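Local coordinates for uncharacterized protein (Cricetid herpesvirus 2, PDB 4ZKQ), which binds chemokines as a virally encoded decoy receptor, probably blunting the chemokine signalling of the infected host, at residues 25-30 with 46-51. Sequence-based numbering, arbitrary orientation.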
loop_
_atom_site.group_PDB
_atom_site.type_symbol
_atom_site.label_atom_id
_atom_site.label_comp_id
_atom_site.label_asym_id
_atom_site.label_seq_id
_atom_site.Cartn_x
_atom_site.Cartn_y
_atom_site.Cartn_z
ATOM N N ASP A 25 8.660 -8.566 -3.062
ATOM C CA ASP A 25 9.717 -9.041 -2.174
ATOM C C ASP A 25 9.505 -8.449 -0.797
ATOM O O ASP A 25 9.177 -7.264 -0.683
ATOM C CB ASP A 25 11.105 -8.623 -2.661
ATOM C CG ASP A 25 11.508 -9.297 -3.958
ATOM O OD1 ASP A 25 10.990 -10.392 -4.254
ATOM O OD2 ASP A 25 12.355 -8.725 -4.673
ATOM N N ILE A 26 9.715 -9.251 0.243
ATOM C CA ILE A 26 9.911 -8.703 1.582
ATOM C C ILE A 26 11.396 -8.394 1.738
ATOM O O ILE A 26 12.245 -9.228 1.426
ATOM C CB ILE A 26 9.465 -9.671 2.693
ATOM C CG1 ILE A 26 8.083 -10.239 2.381
ATOM C CG2 ILE A 26 9.487 -8.971 4.061
ATOM C CD1 ILE A 26 7.015 -9.180 2.174
ATOM N N LEU A 27 11.708 -7.199 2.214
ATOM C CA LEU A 27 13.096 -6.769 2.302
ATOM C C LEU A 27 13.566 -6.861 3.746
ATOM O O LEU A 27 12.763 -7.037 4.661
ATOM C CB LEU A 27 13.248 -5.345 1.761
ATOM C CG LEU A 27 12.775 -5.177 0.309
ATOM C CD1 LEU A 27 12.658 -3.704 -0.088
ATOM C CD2 LEU A 27 13.679 -5.909 -0.668
ATOM N N PHE A 28 14.873 -6.746 3.940
ATOM C CA PHE A 28 15.457 -6.798 5.273
ATOM C C PHE A 28 16.415 -5.628 5.439
ATOM O O PHE A 28 17.622 -5.780 5.276
ATOM C CB PHE A 28 16.180 -8.141 5.473
ATOM C CG PHE A 28 16.499 -8.476 6.912
ATOM C CD1 PHE A 28 15.874 -7.828 7.965
ATOM C CD2 PHE A 28 17.437 -9.452 7.203
ATOM C CE1 PHE A 28 16.177 -8.151 9.276
ATOM C CE2 PHE A 28 17.742 -9.775 8.511
ATOM C CZ PHE A 28 17.114 -9.123 9.545
ATOM N N ARG A 29 15.892 -4.445 5.750
ATOM C CA ARG A 29 16.762 -3.284 5.809
ATOM C C ARG A 29 17.550 -3.285 7.117
ATOM O O ARG A 29 17.115 -3.820 8.140
ATOM C CB ARG A 29 15.979 -1.980 5.645
ATOM C CG ARG A 29 14.955 -1.684 6.693
ATOM C CD ARG A 29 14.322 -0.348 6.352
ATOM N NE ARG A 29 13.014 -0.152 6.969
ATOM C CZ ARG A 29 12.606 0.965 7.568
ATOM N NH1 ARG A 29 13.402 2.026 7.686
ATOM N NH2 ARG A 29 11.381 1.017 8.064
ATOM N N LYS A 30 18.732 -2.688 7.045
ATOM C CA LYS A 30 19.696 -2.680 8.135
ATOM C C LYS A 30 19.207 -1.843 9.312
ATOM O O LYS A 30 19.389 -2.221 10.470
ATOM C CB LYS A 30 21.027 -2.140 7.598
ATOM C CG LYS A 30 22.215 -2.229 8.524
ATOM C CD LYS A 30 23.508 -1.994 7.741
ATOM C CE LYS A 30 23.534 -0.620 7.080
ATOM N NZ LYS A 30 24.835 -0.331 6.412
ATOM N N ASP A 46 18.923 3.203 -3.496
ATOM C CA ASP A 46 19.417 3.452 -2.150
ATOM C C ASP A 46 18.271 3.816 -1.219
ATOM O O ASP A 46 18.268 3.421 -0.058
ATOM C CB ASP A 46 20.462 4.570 -2.130
ATOM C CG ASP A 46 21.819 4.125 -2.660
ATOM O OD1 ASP A 46 21.996 2.927 -2.970
ATOM O OD2 ASP A 46 22.717 4.984 -2.751
ATOM N N ILE A 47 17.318 4.599 -1.719
ATOM C CA ILE A 47 16.105 4.881 -0.957
ATOM C C ILE A 47 15.444 3.567 -0.567
ATOM O O ILE A 47 15.041 3.378 0.581
ATOM C CB ILE A 47 15.094 5.732 -1.751
ATOM C CG1 ILE A 47 15.673 7.114 -2.057
ATOM C CG2 ILE A 47 13.776 5.870 -0.976
ATOM C CD1 ILE A 47 14.846 7.928 -3.044
ATOM N N ILE A 48 15.317 2.660 -1.530
ATOM C CA ILE A 48 14.669 1.385 -1.259
ATOM C C ILE A 48 15.473 0.591 -0.220
ATOM O O ILE A 48 14.923 0.094 0.770
ATOM C CB ILE A 48 14.507 0.555 -2.546
ATOM C CG1 ILE A 48 13.521 1.262 -3.484
ATOM C CG2 ILE A 48 14.019 -0.861 -2.217
ATOM C CD1 ILE A 48 13.525 0.739 -4.884
ATOM N N THR A 49 16.777 0.484 -0.452
ATOM C CA THR A 49 17.673 -0.211 0.474
ATOM C C THR A 49 17.534 0.290 1.902
ATOM O O THR A 49 17.528 -0.493 2.850
ATOM C CB THR A 49 19.144 -0.045 0.043
ATOM O OG1 THR A 49 19.370 -0.822 -1.132
ATOM C CG2 THR A 49 20.116 -0.497 1.146
ATOM N N GLN A 50 17.428 1.601 2.062
ATOM C CA GLN A 50 17.459 2.172 3.399
ATOM C C GLN A 50 16.101 2.230 4.106
ATOM O O GLN A 50 16.069 2.156 5.329
ATOM C CB GLN A 50 18.052 3.578 3.344
ATOM C CG GLN A 50 19.531 3.592 2.965
ATOM C CD GLN A 50 20.107 4.998 2.914
ATOM O OE1 GLN A 50 19.544 5.934 3.478
ATOM N NE2 GLN A 50 21.229 5.151 2.219
ATOM N N THR A 51 14.995 2.359 3.365
ATOM C CA THR A 51 13.711 2.711 3.997
ATOM C C THR A 51 12.513 1.810 3.668
ATOM O O THR A 51 11.445 1.981 4.257
ATOM C CB THR A 51 13.315 4.166 3.639
ATOM O OG1 THR A 51 13.004 4.268 2.243
ATOM C CG2 THR A 51 14.459 5.125 3.985
#
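Arg29 lays its side chain across the C-terminal turn of helix 44-51, where the last peptide carbonyls emerge. Its CB sits 3.5 Å from Thr49 O, and two bonds further out, CD comes within 3.2 Å of Gln50 O. CG occupies the position between the backbone N and the carbonyl carbon (chi1 62°), and the chain then runs extended to NE, carrying the guanidinium over the helix end. There Thr51 O lies over one face of the flat group, 3.7 Å from CZ, while Gln50 O stays near the plane at its edge. Neither carbonyl is hydrogen-bonded by the arginine. The contact is therefore one of packing and probably of electrostatics, the positive group lying against the carbonyl end of the helix dipole. The rotation of the guanidinium is set by other partners: NE forms a salt bridge with Asp53, just beyond the helix, and NH1 bonds to Ala34 O. Thr51 O accepts a hydrogen bond from His167 NE2.

Within the last turn, Ile47 O accepts both Thr51 N and Thr51 OG1, the latter at 2.8 Å, from opposite faces of its plane.

The second point of contact is slighter. Leu27 directs CD1 to CG2 of Ile48 at 3.8 Å, and both residues also rest on Ile55 of strand 54-59. In contrast to the buried Arg29 and Thr51, the Thr49 side is exposed: the CB of Thr49 points away from 25-30, and its OG1 is hydrogen-bonded to Glu45 O, one turn earlier in the helix.

The arrangement joins the exit of edge strand 23-26 to the short helix preceding strand 54-59, its antiparallel neighbour: a helix-containing connection between adjacent strands of a mixed beta-sheet, with an arginine packed on the helix C-terminus.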